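Local coordinates for protein thiosulfate sulfurtransferase (PDB 1YT8) that probably transfers sulfur from thiosulfate to cyanide, as a sulfurtransferase built from four rhodanese-like domains, at residues A38-A43 / T67-G72. Sequence-based numbering, arbitrary orientation.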
loop_
_atom_site.group_PDB
_atom_site.type_symbol
_atom_site.label_atom_id
_atom_site.label_comp_id
_atom_site.label_asym_id
_atom_site.label_seq_id
_atom_site.Cartn_x
_atom_site.Cartn_y
_atom_site.Cartn_z
ATOM N N ALA A 38 -9.599 8.714 -11.037
ATOM C CA ALA A 38 -9.269 10.132 -10.923
ATOM C C ALA A 38 -9.200 10.609 -9.474
ATOM O O ALA A 38 -10.144 10.432 -8.703
ATOM C CB ALA A 38 -10.291 10.968 -11.694
ATOM N N HIS A 39 -8.079 11.222 -9.112
ATOM C CA HIS A 39 -7.900 11.737 -7.761
ATOM C C HIS A 39 -6.716 12.687 -7.692
ATOM O O HIS A 39 -5.809 12.621 -8.519
ATOM C CB HIS A 39 -7.699 10.579 -6.772
ATOM C CG HIS A 39 -6.468 9.764 -7.023
ATOM N ND1 HIS A 39 -5.210 10.176 -6.638
ATOM C CD2 HIS A 39 -6.305 8.548 -7.598
ATOM C CE1 HIS A 39 -4.326 9.247 -6.959
ATOM N NE2 HIS A 39 -4.965 8.250 -7.543
ATOM N N PRO A 40 -6.732 13.615 -6.719
ATOM C CA PRO A 40 -5.624 14.564 -6.577
ATOM C C PRO A 40 -4.347 13.795 -6.253
ATOM O O PRO A 40 -4.399 12.719 -5.657
ATOM C CB PRO A 40 -6.079 15.451 -5.420
ATOM C CG PRO A 40 -7.574 15.451 -5.575
ATOM C CD PRO A 40 -7.858 13.992 -5.849
ATOM N N LEU A 41 -3.207 14.353 -6.636
ATOM C CA LEU A 41 -1.915 13.708 -6.408
ATOM C C LEU A 41 -1.680 13.146 -5.008
ATOM O O LEU A 41 -1.256 11.995 -4.858
ATOM C CB LEU A 41 -0.787 14.685 -6.751
ATOM C CG LEU A 41 0.646 14.179 -6.570
ATOM C CD1 LEU A 41 0.838 12.877 -7.350
ATOM C CD2 LEU A 41 1.619 15.248 -7.067
ATOM N N PHE A 42 -1.957 13.947 -3.983
ATOM C CA PHE A 42 -1.723 13.512 -2.613
ATOM C C PHE A 42 -2.936 13.012 -1.848
ATOM O O PHE A 42 -2.901 12.874 -0.618
ATOM C CB PHE A 42 -0.998 14.623 -1.847
ATOM C CG PHE A 42 0.410 14.841 -2.328
ATOM C CD1 PHE A 42 1.377 13.858 -2.126
ATOM C CD2 PHE A 42 0.746 15.972 -3.067
ATOM C CE1 PHE A 42 2.661 13.993 -2.661
ATOM C CE2 PHE A 42 2.024 16.118 -3.608
ATOM C CZ PHE A 42 2.985 15.125 -3.405
ATOM N N ALA A 43 -4.005 12.718 -2.579
ATOM C CA ALA A 43 -5.203 12.186 -1.955
ATOM C C ALA A 43 -4.930 10.717 -1.636
ATOM O O ALA A 43 -4.456 9.962 -2.489
ATOM C CB ALA A 43 -6.397 12.305 -2.904
ATOM N N THR A 67 -9.603 16.315 5.337
ATOM C CA THR A 67 -10.566 16.750 4.332
ATOM C C THR A 67 -10.974 15.519 3.521
ATOM O O THR A 67 -10.152 14.929 2.817
ATOM C CB THR A 67 -9.959 17.813 3.381
ATOM O OG1 THR A 67 -9.546 18.962 4.137
ATOM C CG2 THR A 67 -10.989 18.251 2.342
ATOM N N VAL A 68 -12.240 15.127 3.634
ATOM C CA VAL A 68 -12.747 13.963 2.911
ATOM C C VAL A 68 -13.507 14.377 1.653
ATOM O O VAL A 68 -14.011 15.496 1.559
ATOM C CB VAL A 68 -13.694 13.110 3.800
ATOM C CG1 VAL A 68 -12.938 12.567 5.004
ATOM C CG2 VAL A 68 -14.875 13.947 4.261
ATOM N N TYR A 69 -13.591 13.474 0.681
ATOM C CA TYR A 69 -14.311 13.782 -0.547
ATOM C C TYR A 69 -14.701 12.530 -1.319
ATOM O O TYR A 69 -14.175 11.443 -1.082
ATOM C CB TYR A 69 -13.455 14.680 -1.456
ATOM C CG TYR A 69 -12.381 13.940 -2.248
ATOM C CD1 TYR A 69 -12.658 13.402 -3.510
ATOM C CD2 TYR A 69 -11.105 13.741 -1.717
ATOM C CE1 TYR A 69 -11.692 12.679 -4.222
ATOM C CE2 TYR A 69 -10.129 13.015 -2.421
ATOM C CZ TYR A 69 -10.431 12.487 -3.669
ATOM O OH TYR A 69 -9.487 11.750 -4.357
ATOM N N ASP A 70 -15.648 12.704 -2.232
ATOM C CA ASP A 70 -16.102 11.648 -3.127
ATOM C C ASP A 70 -16.535 12.402 -4.372
ATOM O O ASP A 70 -16.166 13.563 -4.540
ATOM C CB ASP A 70 -17.268 10.834 -2.543
ATOM C CG ASP A 70 -18.465 11.687 -2.148
ATOM O OD1 ASP A 70 -18.627 12.816 -2.659
ATOM O OD2 ASP A 70 -19.265 11.200 -1.322
ATOM N N ASP A 71 -17.294 11.769 -5.253
ATOM C CA ASP A 71 -17.726 12.478 -6.445
ATOM C C ASP A 71 -19.243 12.612 -6.488
ATOM O O ASP A 71 -19.857 12.444 -7.537
ATOM C CB ASP A 71 -17.201 11.783 -7.705
ATOM C CG ASP A 71 -17.346 12.650 -8.953
ATOM O OD1 ASP A 71 -17.199 13.885 -8.846
ATOM O OD2 ASP A 71 -17.590 12.096 -10.041
ATOM N N GLY A 72 -19.835 12.909 -5.333
ATOM C CA GLY A 72 -21.275 13.094 -5.248
ATOM C C GLY A 72 -22.104 11.919 -4.762
ATOM O O GLY A 72 -23.331 12.026 -4.672
#
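Y69 reaches from the end of strand 66-69 into the loop 38-43 and meets H39, P40 and A43 with the far end of its phenol. P40 and Y69 approach from opposite directions: CD of the pyrrolidine lies 3.1 Å from Y69 OH and 3.7 Å from Y69 CZ, slanted to the ring. The methyl of A43 instead sits at the ring edge, close to its plane, with A43 CB 3.8 Å from Y69 CE2. H39 contributes its CB, 3.2 Å from Y69 OH, while its imidazole leads away from the strand. With chi1 at 63°, CG of H39 falls between the backbone N and the carbonyl carbon, and H39 ND1 then donates to P40 O at 2.8 Å, nearly straight at 168° and with the oxygen close to the imidazole plane. A43 N reaches the same oxygen from the other face of the carbonyl plane, closing the type I turn P40-A43. On the far side of the imidazole, NE2 is hydrogen-bonded to D111 O. L26 of the neighbouring strand 25-28 touches P40, A43 and Y69. The buried hydroxyl of Y69 makes a weak hydrogen bond to D28 OD2. No hydrogen bond joins the two segments; in this rhodanese-like domain the loop is held here against the central parallel sheet by van der Waals packing, carbon around a phenol hydroxyl and P40 CD and A43 CB against ring carbons.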